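Local coordinates for protein excinuclease ABC, subunit A. (Deinococcus radiodurans, PDB 2VF7) that probably binds DNA and hydrolyses ATP as a zinc-containing, UvrA-family ABC ATPase in DNA damage recognition and excision repair, at residues 123-137 and 298-312. The protein carries 1 engineered substitution. Sequence-based numbering, arbitrary orientation.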
# COMPACT_ATOMS: atom_id res chain seq x y z
N LEU A 123 18.78 -14.96 19.37
CA LEU A 123 19.26 -15.92 20.38
C LEU A 123 20.63 -16.50 20.02
O LEU A 123 21.44 -16.77 20.90
CB LEU A 123 18.24 -17.05 20.59
CG LEU A 123 18.56 -18.19 21.56
CD1 LEU A 123 17.32 -18.62 22.32
CD2 LEU A 123 19.18 -19.38 20.84
N TYR A 124 20.86 -16.70 18.73
CA TYR A 124 22.14 -17.18 18.23
C TYR A 124 23.16 -16.04 18.20
O TYR A 124 24.36 -16.27 18.37
CB TYR A 124 21.98 -17.80 16.84
CG TYR A 124 21.63 -19.28 16.86
CD1 TYR A 124 20.33 -19.72 17.15
CD2 TYR A 124 22.61 -20.24 16.58
CE1 TYR A 124 20.01 -21.09 17.16
CE2 TYR A 124 22.30 -21.60 16.59
CZ TYR A 124 21.01 -22.02 16.88
OH TYR A 124 20.72 -23.36 16.89
N SER A 125 22.66 -14.82 18.01
CA SER A 125 23.48 -13.61 17.96
C SER A 125 24.01 -13.18 19.34
O SER A 125 25.07 -12.55 19.42
CB SER A 125 22.69 -12.46 17.33
OG SER A 125 23.53 -11.33 17.12
N ARG A 126 23.27 -13.52 20.40
CA ARG A 126 23.59 -13.04 21.75
C ARG A 126 23.96 -14.12 22.77
O ARG A 126 24.74 -13.85 23.69
CB ARG A 126 22.44 -12.19 22.30
CG ARG A 126 22.15 -10.92 21.52
CD ARG A 126 20.84 -10.28 21.99
NE ARG A 126 20.20 -9.47 20.95
CZ ARG A 126 19.09 -8.74 21.13
NH1 ARG A 126 18.48 -8.71 22.31
NH2 ARG A 126 18.59 -8.04 20.12
N ALA A 127 23.41 -15.33 22.61
CA ALA A 127 23.54 -16.37 23.64
C ALA A 127 24.01 -17.75 23.15
O ALA A 127 23.96 -18.73 23.90
CB ALA A 127 22.24 -16.49 24.42
N GLY A 128 24.46 -17.82 21.90
CA GLY A 128 24.91 -19.07 21.28
C GLY A 128 26.39 -19.37 21.43
O GLY A 128 27.19 -18.49 21.75
N ASP A 129 26.75 -20.63 21.19
CA ASP A 129 28.11 -21.12 21.41
C ASP A 129 29.04 -20.96 20.20
O ASP A 129 29.13 -21.84 19.34
CB ASP A 129 28.09 -22.57 21.91
CG ASP A 129 27.35 -22.71 23.24
OD1 ASP A 129 27.99 -22.47 24.31
OD2 ASP A 129 26.13 -23.05 23.22
N TYR A 130 29.74 -19.83 20.18
CA TYR A 130 30.78 -19.53 19.19
C TYR A 130 32.02 -20.43 19.34
O TYR A 130 32.31 -20.93 20.44
CB TYR A 130 31.23 -18.07 19.35
CG TYR A 130 30.24 -17.04 18.87
CD1 TYR A 130 29.01 -16.86 19.51
CD2 TYR A 130 30.55 -16.21 17.79
CE1 TYR A 130 28.10 -15.90 19.07
CE2 TYR A 130 29.65 -15.25 17.33
CZ TYR A 130 28.43 -15.10 17.98
OH TYR A 130 27.54 -14.14 17.53
N PRO A 131 32.76 -20.65 18.22
CA PRO A 131 34.11 -21.23 18.23
C PRO A 131 35.03 -20.62 19.31
O PRO A 131 34.66 -19.61 19.93
CB PRO A 131 34.62 -20.90 16.83
CG PRO A 131 33.42 -20.97 16.00
CD PRO A 131 32.32 -20.38 16.84
N PRO A 132 36.23 -21.20 19.52
CA PRO A 132 37.17 -20.76 20.56
C PRO A 132 37.25 -19.23 20.72
O PRO A 132 37.24 -18.74 21.85
CB PRO A 132 38.52 -21.33 20.10
CG PRO A 132 38.26 -21.96 18.72
CD PRO A 132 36.81 -22.32 18.75
N GLY A 133 37.31 -18.51 19.60
CA GLY A 133 37.27 -17.05 19.59
C GLY A 133 36.95 -16.55 18.19
O GLY A 133 37.85 -16.40 17.37
N GLN A 134 35.67 -16.28 17.93
CA GLN A 134 35.20 -15.90 16.58
C GLN A 134 34.69 -14.45 16.44
O GLN A 134 34.66 -13.90 15.33
CB GLN A 134 34.13 -16.87 16.07
CG GLN A 134 34.03 -16.94 14.55
CD GLN A 134 32.60 -16.95 14.04
OE1 GLN A 134 32.20 -16.10 13.24
NE2 GLN A 134 31.82 -17.93 14.48
N GLY A 135 34.29 -13.83 17.55
CA GLY A 135 33.79 -12.45 17.54
C GLY A 135 32.33 -12.33 17.97
O GLY A 135 31.99 -12.66 19.11
N ILE A 136 31.50 -11.82 17.06
CA ILE A 136 30.02 -11.78 17.20
C ILE A 136 29.35 -11.54 15.83
O ILE A 136 29.72 -10.63 15.09
CB ILE A 136 29.52 -10.76 18.31
CG1 ILE A 136 29.26 -11.51 19.63
CG2 ILE A 136 28.23 -10.03 17.89
CD1 ILE A 136 29.09 -10.62 20.87
N VAL A 137 28.37 -12.40 15.52
CA VAL A 137 27.61 -12.33 14.26
C VAL A 137 26.19 -11.81 14.53
O VAL A 137 25.49 -12.35 15.39
CB VAL A 137 27.54 -13.72 13.57
CG1 VAL A 137 26.78 -13.62 12.26
CG2 VAL A 137 28.94 -14.27 13.33
N GLU A 298 30.52 -19.00 8.75
CA GLU A 298 30.86 -18.39 10.02
C GLU A 298 29.64 -18.25 10.94
O GLU A 298 29.74 -18.39 12.16
CB GLU A 298 31.61 -17.06 9.82
CG GLU A 298 31.03 -16.11 8.77
CD GLU A 298 30.58 -14.78 9.36
OE1 GLU A 298 30.89 -14.51 10.55
OE2 GLU A 298 29.93 -14.00 8.63
N ALA A 299 28.48 -18.00 10.34
CA ALA A 299 27.20 -18.05 11.05
C ALA A 299 26.82 -19.51 11.37
O ALA A 299 26.04 -19.76 12.28
CB ALA A 299 26.11 -17.38 10.23
N LEU A 300 27.40 -20.44 10.61
CA LEU A 300 27.12 -21.87 10.73
C LEU A 300 27.97 -22.52 11.82
O LEU A 300 27.67 -23.63 12.29
CB LEU A 300 27.35 -22.55 9.38
CG LEU A 300 26.70 -23.90 9.02
CD1 LEU A 300 26.58 -24.01 7.51
CD2 LEU A 300 27.49 -25.09 9.57
N ASN A 301 29.04 -21.84 12.22
CA ASN A 301 29.88 -22.30 13.34
C ASN A 301 29.24 -22.07 14.71
O ASN A 301 29.50 -22.83 15.65
CB ASN A 301 31.26 -21.64 13.29
CG ASN A 301 32.03 -22.02 12.04
OD1 ASN A 301 31.87 -23.11 11.48
ND2 ASN A 301 32.89 -21.11 11.59
N VAL A 302 28.42 -21.03 14.80
CA VAL A 302 27.69 -20.68 16.02
C VAL A 302 26.57 -21.69 16.28
O VAL A 302 25.63 -21.79 15.50
CB VAL A 302 27.10 -19.25 15.95
CG1 VAL A 302 26.55 -18.81 17.31
CG2 VAL A 302 28.15 -18.25 15.43
N THR A 303 26.67 -22.41 17.39
CA THR A 303 25.79 -23.54 17.67
C THR A 303 24.79 -23.25 18.81
O THR A 303 24.82 -22.17 19.41
CB THR A 303 26.65 -24.83 17.94
OG1 THR A 303 25.92 -26.00 17.55
CG2 THR A 303 27.09 -24.94 19.42
N PHE A 304 23.89 -24.21 19.08
CA PHE A 304 23.05 -24.22 20.28
C PHE A 304 22.49 -25.62 20.52
O PHE A 304 21.95 -26.24 19.60
CB PHE A 304 21.91 -23.20 20.19
CG PHE A 304 21.11 -23.06 21.47
CD1 PHE A 304 21.46 -22.10 22.42
CD2 PHE A 304 20.00 -23.87 21.72
CE1 PHE A 304 20.72 -21.97 23.59
CE2 PHE A 304 19.26 -23.74 22.89
CZ PHE A 304 19.62 -22.79 23.83
N ALA A 305 22.64 -26.12 21.75
CA ALA A 305 22.32 -27.51 22.12
C ALA A 305 23.00 -28.55 21.22
O ALA A 305 22.60 -29.72 21.18
CB ALA A 305 20.80 -27.73 22.19
N GLY A 306 24.04 -28.11 20.50
CA GLY A 306 24.76 -28.95 19.54
C GLY A 306 24.39 -28.70 18.09
O GLY A 306 24.88 -29.40 17.20
N LEU A 307 23.55 -27.68 17.85
CA LEU A 307 22.96 -27.43 16.53
C LEU A 307 23.10 -25.99 16.06
O LEU A 307 22.89 -25.06 16.84
CB LEU A 307 21.48 -27.80 16.54
CG LEU A 307 21.02 -29.12 17.17
CD1 LEU A 307 19.59 -28.99 17.62
CD2 LEU A 307 21.19 -30.29 16.23
N ASP A 308 23.45 -25.81 14.79
CA ASP A 308 23.38 -24.50 14.13
C ASP A 308 21.91 -24.23 13.73
O ASP A 308 21.10 -25.15 13.77
CB ASP A 308 24.29 -24.47 12.90
CG ASP A 308 23.97 -25.59 11.90
OD1 ASP A 308 23.20 -25.34 10.96
OD2 ASP A 308 24.46 -26.72 12.08
N ILE A 309 21.59 -22.98 13.36
CA ILE A 309 20.18 -22.58 13.11
C ILE A 309 19.40 -23.55 12.22
O ILE A 309 18.25 -23.90 12.51
CB ILE A 309 20.05 -21.16 12.51
CG1 ILE A 309 21.21 -20.86 11.56
CG2 ILE A 309 19.95 -20.12 13.61
CD1 ILE A 309 21.06 -19.56 10.79
N THR A 310 20.05 -23.98 11.14
CA THR A 310 19.51 -24.91 10.16
C THR A 310 18.92 -26.19 10.76
O THR A 310 17.78 -26.54 10.48
CB THR A 310 20.59 -25.23 9.12
OG1 THR A 310 20.82 -24.06 8.34
CG2 THR A 310 20.20 -26.40 8.22
N GLU A 311 19.70 -26.86 11.61
CA GLU A 311 19.31 -28.14 12.17
C GLU A 311 18.21 -28.01 13.23
O GLU A 311 17.35 -28.90 13.32
CB GLU A 311 20.52 -28.86 12.77
CG GLU A 311 21.76 -28.88 11.89
CD GLU A 311 23.01 -29.34 12.64
OE1 GLU A 311 23.11 -29.08 13.85
OE2 GLU A 311 23.90 -29.94 12.01
N LEU A 312 18.25 -26.94 14.04
CA LEU A 312 17.15 -26.62 14.97
C LEU A 312 15.84 -26.39 14.20
O LEU A 312 14.76 -26.79 14.65
CB LEU A 312 17.45 -25.36 15.78
CG LEU A 312 17.74 -25.36 17.30
CD1 LEU A 312 17.70 -23.93 17.80
CD2 LEU A 312 16.79 -26.24 18.14
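Y124, near the end of helix 116-127, lays its ring against the I309 side chain. Beyond CB, CG and CD1 both meet I309 CG2, CD1 at 3.6 Å, and this methyl sits over the ring centre in a CH-pi contact. Along one edge, CD2 and CE2 meet the carbonyl O of V302, CE2 at 3.5 Å; on the other, L312 CD1 lies beside CE1 and OH. CZ packs against F304 CB. At the tip, Y124 OH donates a 2.8 Å hydrogen bond to L307 O from above the carbonyl plane. The amide of F304, pairing across the type I' turn 304-307, reaches the same oxygen from the opposite face. A phenylalanine here would probably cost L307 O its hydroxyl donor, leaving the turn without this side-chain bond to the helix.

Further along, D129 and T303 form a single antiparallel hydrogen-bonded bridge, D129 N to T303 O at 3.0 Å and T303 N to D129 O at 3.2 Å. With V302 CG1 anti to the backbone N (chi1 -171°), CG2 falls anti to the carbonyl carbon and lies over the Y130 ring, whose edge meets V137 N, the donor to Y130 OH. Q134 NE2 donates a hydrogen bond to E298 O at 3.1 Å.

The contact fastens the end of helix 116-127 and its following loop to the chain entering helix 309-314. L123 and F304 both touch L324 of helix 317-328, and L123 also meets L356 of helix 345-365.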